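Local coordinates for protein AimR transcriptional regulator (PDB 5ZVV) that activates transcription of the aimX locus as a homodimer and, on binding the viral arbitrium peptide, turns into an inactive monomer, which leads phage phi3T to lysogeny, at residues Y33-V36 with N37-E40; A230-T233 with I234-L238; Y243-A246 with K247-Y250; G305-E308 with E309-I313; L314-L317 with S318-Q322. One frame throughout, in Å; residues are numbered along the deposited sequence.

Contact 1: Y33-V36 with N37-E40; sequences YKFV and NTPE
N37 and T38 fold back onto Y33 and F35 in a local contact at the C-terminal end of helix 29-36, where the chain leaves helical geometry and enters the loop toward helix 47-56. N37 is the first residue outside the helix, and it grips the carbonyl of Y33 twice. Its backbone N reaches Y33 O at 2.9 Å, while its side-chain ND2 donates a straighter bond of 2.7 Å to the same Y33 O (162° at the hydrogen). The two donors arrive from opposite faces of that peptide plane. This works because CG of N37 stands beside its own backbone N (chi1 -80°), so the amide swings back over the last turn with Y33 O almost in its plane. Asparagine suits the place: it carries an N-H donor on a short arm. T38 also gives two donors to one carbonyl, but over three residues and from a single face: its OG1 donates to F35 O at 2.6 Å and its backbone N to F35 O at 3.1 Å. A water also donates to V36 O, 2.9 Å away. The F35 and V36 carbonyls thus take T38 and a water in place of the next turn's N-H groups. Around this end, the Y33 side chain packs on K7, C10 and E11 of helix 2-11, N37 touches K3 of that helix, and F35 and T38 meet M43 in the loop beyond.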
# COMPACT_ATOMS: atom_id res chain seq x y z
N TYR A 33 -26.49 20.23 39.98
CA TYR A 33 -25.89 19.40 41.03
C TYR A 33 -26.51 18.01 41.04
O TYR A 33 -25.80 17.02 41.25
CB TYR A 33 -26.06 20.08 42.39
CG TYR A 33 -25.32 21.39 42.53
CD1 TYR A 33 -24.17 21.65 41.80
CD2 TYR A 33 -25.79 22.39 43.39
CE1 TYR A 33 -23.49 22.85 41.92
CE2 TYR A 33 -25.12 23.59 43.51
CZ TYR A 33 -23.98 23.82 42.78
OH TYR A 33 -23.32 25.01 42.91
N LYS A 34 -27.82 17.92 40.84
CA LYS A 34 -28.45 16.60 40.73
C LYS A 34 -27.87 15.82 39.56
O LYS A 34 -27.59 14.62 39.68
CB LYS A 34 -29.97 16.75 40.58
CG LYS A 34 -30.76 15.43 40.52
CD LYS A 34 -32.27 15.64 40.42
CE LYS A 34 -33.03 14.31 40.35
NZ LYS A 34 -34.50 14.51 40.25
N PHE A 35 -27.66 16.49 38.42
CA PHE A 35 -27.12 15.81 37.25
C PHE A 35 -25.72 15.27 37.53
O PHE A 35 -25.45 14.09 37.30
CB PHE A 35 -27.09 16.75 36.04
CG PHE A 35 -26.20 16.26 34.93
CD1 PHE A 35 -26.47 15.06 34.28
CD2 PHE A 35 -25.09 16.98 34.54
CE1 PHE A 35 -25.65 14.60 33.27
CE2 PHE A 35 -24.26 16.53 33.53
CZ PHE A 35 -24.54 15.34 32.89
N VAL A 36 -24.82 16.13 38.02
CA VAL A 36 -23.46 15.67 38.26
C VAL A 36 -23.40 14.67 39.41
O VAL A 36 -22.46 13.86 39.47
CB VAL A 36 -22.51 16.86 38.52
CG1 VAL A 36 -22.53 17.82 37.33
CG2 VAL A 36 -22.89 17.59 39.81
N ASN A 37 -24.38 14.67 40.31
CA ASN A 37 -24.40 13.71 41.41
C ASN A 37 -25.17 12.44 41.07
O ASN A 37 -25.48 11.66 41.97
CB ASN A 37 -24.98 14.36 42.67
CG ASN A 37 -23.95 15.20 43.41
OD1 ASN A 37 -23.17 14.69 44.21
ND2 ASN A 37 -23.95 16.50 43.15
N THR A 38 -25.49 12.22 39.80
CA THR A 38 -26.11 10.97 39.39
C THR A 38 -25.17 9.82 39.72
O THR A 38 -23.97 9.90 39.42
CB THR A 38 -26.42 10.99 37.89
OG1 THR A 38 -27.17 12.17 37.57
CG2 THR A 38 -27.21 9.75 37.50
N PRO A 39 -25.66 8.75 40.35
CA PRO A 39 -24.81 7.57 40.58
C PRO A 39 -24.19 7.08 39.27
O PRO A 39 -24.81 7.17 38.21
CB PRO A 39 -25.77 6.55 41.18
CG PRO A 39 -26.83 7.38 41.84
CD PRO A 39 -26.98 8.61 40.98
N GLU A 40 -22.96 6.58 39.37
CA GLU A 40 -22.22 6.22 38.16
C GLU A 40 -22.96 5.18 37.33
O GLU A 40 -23.00 5.27 36.10
CB GLU A 40 -20.82 5.72 38.53
CG GLU A 40 -19.90 6.78 39.11
CD GLU A 40 -19.97 6.87 40.62
OE1 GLU A 40 -20.94 6.35 41.22
OE2 GLU A 40 -19.03 7.45 41.22
O HOH W 1 -22.17 11.15 38.38

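Contact 2: A230-T233 with I234-L238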
# COMPACT_ATOMS: atom_id res chain seq x y z
N ALA A 230 -2.70 18.69 16.51
CA ALA A 230 -3.22 19.59 15.49
C ALA A 230 -2.33 20.83 15.35
O ALA A 230 -1.93 21.19 14.23
CB ALA A 230 -4.65 19.98 15.82
N TYR A 231 -2.03 21.49 16.47
CA TYR A 231 -1.13 22.65 16.41
C TYR A 231 0.28 22.24 16.01
O TYR A 231 0.98 23.00 15.32
CB TYR A 231 -1.13 23.39 17.75
CG TYR A 231 -2.35 24.23 17.95
CD1 TYR A 231 -2.57 25.37 17.18
CD2 TYR A 231 -3.30 23.90 18.91
CE1 TYR A 231 -3.70 26.15 17.36
CE2 TYR A 231 -4.43 24.67 19.10
CZ TYR A 231 -4.62 25.80 18.32
OH TYR A 231 -5.75 26.58 18.50
N LEU A 232 0.72 21.05 16.43
CA LEU A 232 1.98 20.51 15.94
C LEU A 232 1.98 20.39 14.43
O LEU A 232 2.96 20.76 13.76
CB LEU A 232 2.24 19.15 16.60
CG LEU A 232 3.66 18.61 16.62
CD1 LEU A 232 4.55 19.51 17.47
CD2 LEU A 232 3.68 17.18 17.14
N THR A 233 0.87 19.91 13.85
CA THR A 233 0.79 19.75 12.40
C THR A 233 0.78 21.11 11.70
O THR A 233 1.45 21.28 10.68
CB THR A 233 -0.45 18.94 12.02
OG1 THR A 233 -0.38 17.64 12.61
CG2 THR A 233 -0.55 18.80 10.51
N ILE A 234 0.02 22.07 12.22
CA ILE A 234 -0.02 23.40 11.61
C ILE A 234 1.37 24.02 11.60
O ILE A 234 1.88 24.47 10.56
CB ILE A 234 -1.03 24.30 12.36
CG1 ILE A 234 -2.46 23.79 12.13
CG2 ILE A 234 -0.90 25.76 11.92
CD1 ILE A 234 -3.51 24.51 12.94
N GLY A 235 2.02 24.04 12.77
CA GLY A 235 3.39 24.53 12.83
C GLY A 235 4.30 23.82 11.86
O GLY A 235 5.16 24.44 11.23
N ASN A 236 4.12 22.51 11.70
CA ASN A 236 4.93 21.77 10.72
C ASN A 236 4.65 22.25 9.30
O ASN A 236 5.57 22.34 8.48
CB ASN A 236 4.66 20.27 10.84
CG ASN A 236 5.26 19.67 12.09
OD1 ASN A 236 6.09 20.29 12.75
ND2 ASN A 236 4.84 18.46 12.43
N THR A 237 3.40 22.58 8.99
CA THR A 237 3.10 23.11 7.67
C THR A 237 3.69 24.50 7.46
O THR A 237 3.79 24.94 6.31
CB THR A 237 1.59 23.18 7.41
OG1 THR A 237 1.00 24.14 8.29
CG2 THR A 237 0.95 21.82 7.61
N LEU A 238 4.06 25.20 8.53
CA LEU A 238 4.62 26.54 8.39
C LEU A 238 6.15 26.59 8.49
O LEU A 238 6.71 27.69 8.52
CB LEU A 238 4.01 27.47 9.44
CG LEU A 238 2.52 27.76 9.30
CD1 LEU A 238 2.00 28.43 10.57
CD2 LEU A 238 2.27 28.64 8.08
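I234 takes the A230 carbonyl through its backbone N, 2.9 Å from A230 O, and its CG1, beside its own N, lies 3.4 Å from that same A230 O. From there the branch runs on until CD1 comes within 4.4 Å of CD1 of Y231, a loose apolar touch obliquely placed to the ring. G235 follows with a nearly straight bond from its N to Y231 O (171°); its bare CA lets the ring and hydroxyl of Y250 lie against the helix. N236 bonds through its N to L232 O, and its CG sits 3.0 Å from L232 O, while its amide OD1 turns to the Y250 hydroxyl. T237 N pairs at 2.9 Å with T233 O, whose own residue sends OG1 to F229 O and N199 OD1. T237 is buried; with chi1 at 66° its OG1 points back at I234 O, modelled too close to be taken literally, and R211 NE satisfies the hydroxyl. L238 leaves the helix, its N bonding to G235 O. A230 and T233 pack on helices 184-203 and 207-220, and I234 on A249 of helix 243-252, consistent with a TPR-type alpha-alpha solenoid.

Contact 3: Y243-A246 with K247-Y250; sequences YDEA and KKAY
E245 and K248 form a salt bridge one helical turn apart, K248 NZ donating to E245 OE2 at 3.0 Å. The ammonium meets the syn side of that oxygen, 16° out of the carboxylate plane. The two side chains run side by side and point the same way. Bends make the match: E245 folds at chi2 (-58°), K248 at chi3 (64°). E245 OE1 also lies 3.2 Å from K248 CE, so the lysine's terminal methylene rests against the carboxylate. Next come the backbone bonds of the helix, of which Y250 N to A246 O, 2.9 Å long, is nearly linear. The extended chain of K247 passes the ring of Y243 at a slant, its CD 3.9 Å from both CE2 and OH of Y243; the aromatic ring suits the lysine's methylenes. The K247 ammonium, at NZ, stays 6.6 Å from D244 OD1, too far for a salt bridge. On the inner side, CB of A246 approaches CE2 of Y250 at 4.4 Å, alanine being small enough to let L238 pack there too. The Y250 hydroxyl is held by N236 of the preceding helix, while Y243 meets W277 and leans on L273 of helix 260-277. Charge therefore lies outward and aromatic surface inward: the ion pair would probably steady the first turns of helix 243-252, whereas the tyrosines bind it to its neighbours.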
# COMPACT_ATOMS: atom_id res chain seq x y z
N TYR A 243 8.89 31.83 10.17
CA TYR A 243 9.37 31.37 11.47
C TYR A 243 8.40 31.74 12.58
O TYR A 243 8.02 30.90 13.40
CB TYR A 243 10.76 31.95 11.77
CG TYR A 243 11.26 31.58 13.14
CD1 TYR A 243 11.80 30.33 13.39
CD2 TYR A 243 11.18 32.48 14.20
CE1 TYR A 243 12.25 29.97 14.65
CE2 TYR A 243 11.62 32.13 15.47
CZ TYR A 243 12.16 30.88 15.68
OH TYR A 243 12.61 30.53 16.93
N ASP A 244 7.97 33.01 12.61
CA ASP A 244 7.17 33.50 13.73
C ASP A 244 5.80 32.83 13.79
O ASP A 244 5.29 32.55 14.88
CB ASP A 244 7.03 35.02 13.62
CG ASP A 244 8.37 35.71 13.50
OD1 ASP A 244 9.08 35.82 14.52
OD2 ASP A 244 8.73 36.13 12.38
N GLU A 245 5.19 32.56 12.63
CA GLU A 245 3.87 31.93 12.63
C GLU A 245 3.96 30.45 13.01
O GLU A 245 3.14 29.95 13.78
CB GLU A 245 3.20 32.10 11.27
CG GLU A 245 2.76 33.53 11.00
CD GLU A 245 1.79 34.04 12.05
OE1 GLU A 245 0.89 33.27 12.45
OE2 GLU A 245 1.93 35.20 12.49
N ALA A 246 4.96 29.74 12.47
CA ALA A 246 5.19 28.36 12.88
C ALA A 246 5.42 28.27 14.38
O ALA A 246 4.80 27.45 15.07
CB ALA A 246 6.37 27.77 12.11
N LYS A 247 6.31 29.11 14.89
CA LYS A 247 6.58 29.14 16.33
C LYS A 247 5.32 29.46 17.12
O LYS A 247 5.10 28.92 18.21
CB LYS A 247 7.68 30.15 16.64
CG LYS A 247 8.04 30.26 18.11
CD LYS A 247 9.10 31.33 18.33
CE LYS A 247 9.53 31.39 19.79
NZ LYS A 247 10.55 32.45 20.03
N LYS A 248 4.46 30.33 16.57
CA LYS A 248 3.23 30.69 17.28
C LYS A 248 2.27 29.51 17.36
O LYS A 248 1.63 29.30 18.40
CB LYS A 248 2.57 31.89 16.60
CG LYS A 248 1.55 32.60 17.46
CD LYS A 248 1.30 34.02 16.97
CE LYS A 248 0.68 34.03 15.58
NZ LYS A 248 0.38 35.40 15.10
N ALA A 249 2.17 28.71 16.29
CA ALA A 249 1.33 27.52 16.34
C ALA A 249 1.89 26.48 17.30
O ALA A 249 1.17 25.93 18.14
CB ALA A 249 1.17 26.94 14.94
N TYR A 250 3.20 26.20 17.19
CA TYR A 250 3.86 25.30 18.13
C TYR A 250 3.57 25.70 19.57
O TYR A 250 3.16 24.87 20.39
CB TYR A 250 5.37 25.30 17.88
CG TYR A 250 5.80 24.57 16.64
CD1 TYR A 250 5.14 23.43 16.20
CD2 TYR A 250 6.88 25.02 15.89
CE1 TYR A 250 5.55 22.76 15.06
CE2 TYR A 250 7.29 24.36 14.75
CZ TYR A 250 6.62 23.23 14.34
OH TYR A 250 7.04 22.58 13.21

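Contact 4: G305-E308 with E309-I313; sequences GNIE and EATEI
The N306 amide and the E309 carboxylate stand side by side, pointing the same way, with their planes 56° apart. Neither group bonds to the other. E309 OE1 lies over one face of the amide, displaced toward its CB end and not at the N-H edge, 3.3 Å from CB of N306 and 3.8 Å from its ND2. N306 occupies the N-cap position of helix 307-318, yet its side chain makes no capping bond. Its backbone serves instead, N306 O accepting from A310 N at 3.2 Å within the carbonyl plane. Just before it, G305 closes the previous helix in a Schellman motif with positive phi, where a CB would press on the preceding carbonyl, which favours glycine. T311 then holds I307 O twice, its N and its OG1 each 2.9 Å away and arriving from opposite faces of that carbonyl. OG1, carried on CB of the beta-branched threonine beside its own N (chi1 -60°), reaches back one turn, and I307 CG2 brushes T311 OG1 at 3.8 Å. E312 N bonds to E308 O in the ordinary way. Outside, A310 packs on Y301 and I302 of helix 291-304, while I307 and T311 rest on I337 of helix 324-338. The chemistry is that of a helix start: E308 and E309 put negative charge near the amino end, where the helix dipole would probably favour it, and threonine satisfies its own hydroxyl.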
# COMPACT_ATOMS: atom_id res chain seq x y z
N GLY A 305 28.85 25.82 14.89
CA GLY A 305 30.22 25.55 14.52
C GLY A 305 30.93 24.50 15.34
O GLY A 305 32.12 24.26 15.12
N ASN A 306 30.23 23.85 16.27
CA ASN A 306 30.82 22.78 17.08
C ASN A 306 30.77 21.47 16.29
O ASN A 306 30.02 20.54 16.60
CB ASN A 306 30.09 22.67 18.41
CG ASN A 306 30.11 23.96 19.19
OD1 ASN A 306 31.04 24.76 19.06
ND2 ASN A 306 29.09 24.18 20.01
N ILE A 307 31.61 21.41 15.26
CA ILE A 307 31.54 20.32 14.29
C ILE A 307 32.00 19.00 14.90
O ILE A 307 31.47 17.94 14.56
CB ILE A 307 32.35 20.68 13.04
CG1 ILE A 307 31.82 21.97 12.42
CG2 ILE A 307 32.31 19.55 12.02
CD1 ILE A 307 30.34 21.93 12.11
N GLU A 308 32.97 19.03 15.82
CA GLU A 308 33.46 17.79 16.40
C GLU A 308 32.37 17.09 17.21
O GLU A 308 32.20 15.87 17.12
CB GLU A 308 34.69 18.05 17.26
CG GLU A 308 35.99 18.17 16.48
CD GLU A 308 37.21 18.35 17.38
OE1 GLU A 308 37.04 18.73 18.56
OE2 GLU A 308 38.34 18.12 16.90
N GLU A 309 31.62 17.86 18.01
CA GLU A 309 30.56 17.27 18.82
C GLU A 309 29.42 16.76 17.94
O GLU A 309 28.87 15.67 18.19
CB GLU A 309 30.06 18.29 19.84
CG GLU A 309 31.05 18.56 20.97
CD GLU A 309 30.77 19.86 21.72
OE1 GLU A 309 30.75 20.93 21.08
OE2 GLU A 309 30.57 19.81 22.95
N ALA A 310 29.05 17.52 16.92
CA ALA A 310 28.02 17.08 15.98
C ALA A 310 28.42 15.79 15.29
O ALA A 310 27.64 14.83 15.21
CB ALA A 310 27.74 18.18 14.95
N THR A 311 29.66 15.74 14.78
CA THR A 311 30.16 14.54 14.12
C THR A 311 30.23 13.36 15.09
O THR A 311 30.05 12.21 14.68
CB THR A 311 31.53 14.81 13.50
OG1 THR A 311 31.41 15.87 12.54
CG2 THR A 311 32.08 13.57 12.81
N GLU A 312 30.49 13.63 16.37
CA GLU A 312 30.44 12.57 17.37
C GLU A 312 29.03 12.00 17.49
O GLU A 312 28.83 10.78 17.47
CB GLU A 312 30.93 13.10 18.71
CG GLU A 312 31.24 12.03 19.74
CD GLU A 312 32.09 12.57 20.88
OE1 GLU A 312 32.13 13.80 21.06
OE2 GLU A 312 32.73 11.75 21.58
N ILE A 313 28.03 12.89 17.59
CA ILE A 313 26.64 12.43 17.68
C ILE A 313 26.25 11.64 16.43
O ILE A 313 25.59 10.60 16.52
CB ILE A 313 25.70 13.63 17.91
CG1 ILE A 313 25.99 14.27 19.27
CG2 ILE A 313 24.25 13.19 17.83
CD1 ILE A 313 25.11 15.46 19.58

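Contact 5: L314-L317 with S318-Q322; sequences LDEL and SSRDQ
E316 and R320 meet through a long salt bridge, E316 OE1 lying 3.6 Å from R320 NH1 at the guanidinium edge and in its plane. The carboxylate and guanidinium planes stand 65° apart, so the two do not pair in parallel. E316 OE2 also comes 3.4 Å from R320 CD, the bent arginine (turns at chi2 and chi3) folding its methylenes against the acid. The two serines work on the backbone. S318 OG donates to D315 O at 2.8 Å and S319 OG to E316 O at 2.9 Å. Each hydroxyl sits between its N and carbonyl carbon (chi1 73° for S318), the rotamer that points OG back at the carbonyl three residues earlier. Serine's short arm suits this. R320 N closes the turn on L317 O, 2.9 Å away but from above that carbonyl's plane. Beyond, the side chain of Q322 crosses that of L317 at about a right angle, NE2 3.9 Å from L317 CB. What positions these groups lies farther out: R320 NH1 bonds to D289 O, and Q322 OE1 to NE2 of Q295 on helix 291-304. L317, buried and apolar, packs on Q295 too, and S318 and Q322 touch Y330 of helix 324-338. Around D321 an inverse gamma turn redirects the chain. Together this is a short link between helices 307-318 and 324-338, consistent with the paired-helix architecture of the TPR clan.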
# COMPACT_ATOMS: atom_id res chain seq x y z
N LEU A 314 26.66 12.11 15.25
CA LEU A 314 26.31 11.42 14.02
C LEU A 314 27.01 10.07 13.91
O LEU A 314 26.44 9.10 13.41
CB LEU A 314 26.63 12.30 12.81
CG LEU A 314 25.85 13.61 12.71
CD1 LEU A 314 26.27 14.42 11.50
CD2 LEU A 314 24.34 13.36 12.67
N ASP A 315 28.26 9.99 14.39
CA ASP A 315 28.96 8.71 14.45
C ASP A 315 28.24 7.73 15.35
O ASP A 315 28.13 6.54 15.03
CB ASP A 315 30.40 8.91 14.93
CG ASP A 315 31.28 9.58 13.90
OD1 ASP A 315 30.82 9.79 12.75
OD2 ASP A 315 32.44 9.91 14.23
N GLU A 316 27.74 8.21 16.50
CA GLU A 316 26.92 7.35 17.35
C GLU A 316 25.64 6.94 16.64
O GLU A 316 25.15 5.82 16.83
CB GLU A 316 26.61 8.06 18.67
CG GLU A 316 26.22 7.13 19.81
CD GLU A 316 24.76 6.68 19.76
OE1 GLU A 316 23.94 7.41 19.17
OE2 GLU A 316 24.45 5.61 20.31
N LEU A 317 25.07 7.83 15.82
CA LEU A 317 23.82 7.53 15.14
C LEU A 317 24.00 6.50 14.04
O LEU A 317 23.06 5.75 13.74
CB LEU A 317 23.20 8.81 14.58
CG LEU A 317 22.57 9.76 15.60
CD1 LEU A 317 22.19 11.08 14.96
CD2 LEU A 317 21.36 9.09 16.24
N SER A 318 25.18 6.45 13.41
CA SER A 318 25.40 5.50 12.32
C SER A 318 25.25 4.06 12.78
O SER A 318 24.90 3.19 11.98
CB SER A 318 26.77 5.72 11.70
OG SER A 318 27.79 5.24 12.56
N SER A 319 25.52 3.78 14.06
CA SER A 319 25.34 2.45 14.61
C SER A 319 23.93 2.21 15.13
O SER A 319 23.58 1.07 15.43
CB SER A 319 26.35 2.19 15.74
OG SER A 319 26.15 3.08 16.82
N ARG A 320 23.12 3.26 15.25
CA ARG A 320 21.73 3.11 15.67
C ARG A 320 20.86 2.68 14.50
O ARG A 320 21.24 2.79 13.33
CB ARG A 320 21.20 4.42 16.26
CG ARG A 320 22.03 4.98 17.40
CD ARG A 320 21.80 4.21 18.69
NE ARG A 320 20.42 4.31 19.16
CZ ARG A 320 19.94 5.31 19.90
NH1 ARG A 320 20.74 6.31 20.25
NH2 ARG A 320 18.67 5.30 20.28
N ASP A 321 19.67 2.19 14.83
CA ASP A 321 18.73 1.70 13.83
C ASP A 321 17.82 2.85 13.38
O ASP A 321 16.64 2.93 13.70
CB ASP A 321 17.92 0.53 14.38
CG ASP A 321 17.06 -0.14 13.33
OD1 ASP A 321 17.23 0.17 12.13
OD2 ASP A 321 16.22 -0.99 13.70
N GLN A 322 18.42 3.76 12.60
CA GLN A 322 17.67 4.86 12.01
C GLN A 322 16.83 4.35 10.84
O GLN A 322 17.32 3.58 10.01
CB GLN A 322 18.62 5.95 11.52
CG GLN A 322 19.53 6.53 12.58
CD GLN A 322 20.36 7.70 12.07
OE1 GLN A 322 20.01 8.86 12.28
NE2 GLN A 322 21.46 7.39 11.39

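How the contacts relate
All five contacts are local, but they sample distant parts of one helical chain. Contact 1 lies in the N-terminal part, its centre about 60 Å from that of contact 4 and 56 Å from that of contact 5, across the chain's centre. Contacts 2 and 3 are the pair that touch directly: their centres are about 8 Å apart, and N236 OD1 and Y250 OH, 2.5 Å apart, probably share a hydrogen bond joining helices 224-237 and 243-252. Contacts 4 and 5 use the start and end of helix 307-318, centres about 14 Å apart. Between nearest atoms, contact 4 comes within about 17 Å of contact 3, and contact 5 within about 18 Å of contact 2. None touches the partner subunit of the dimer.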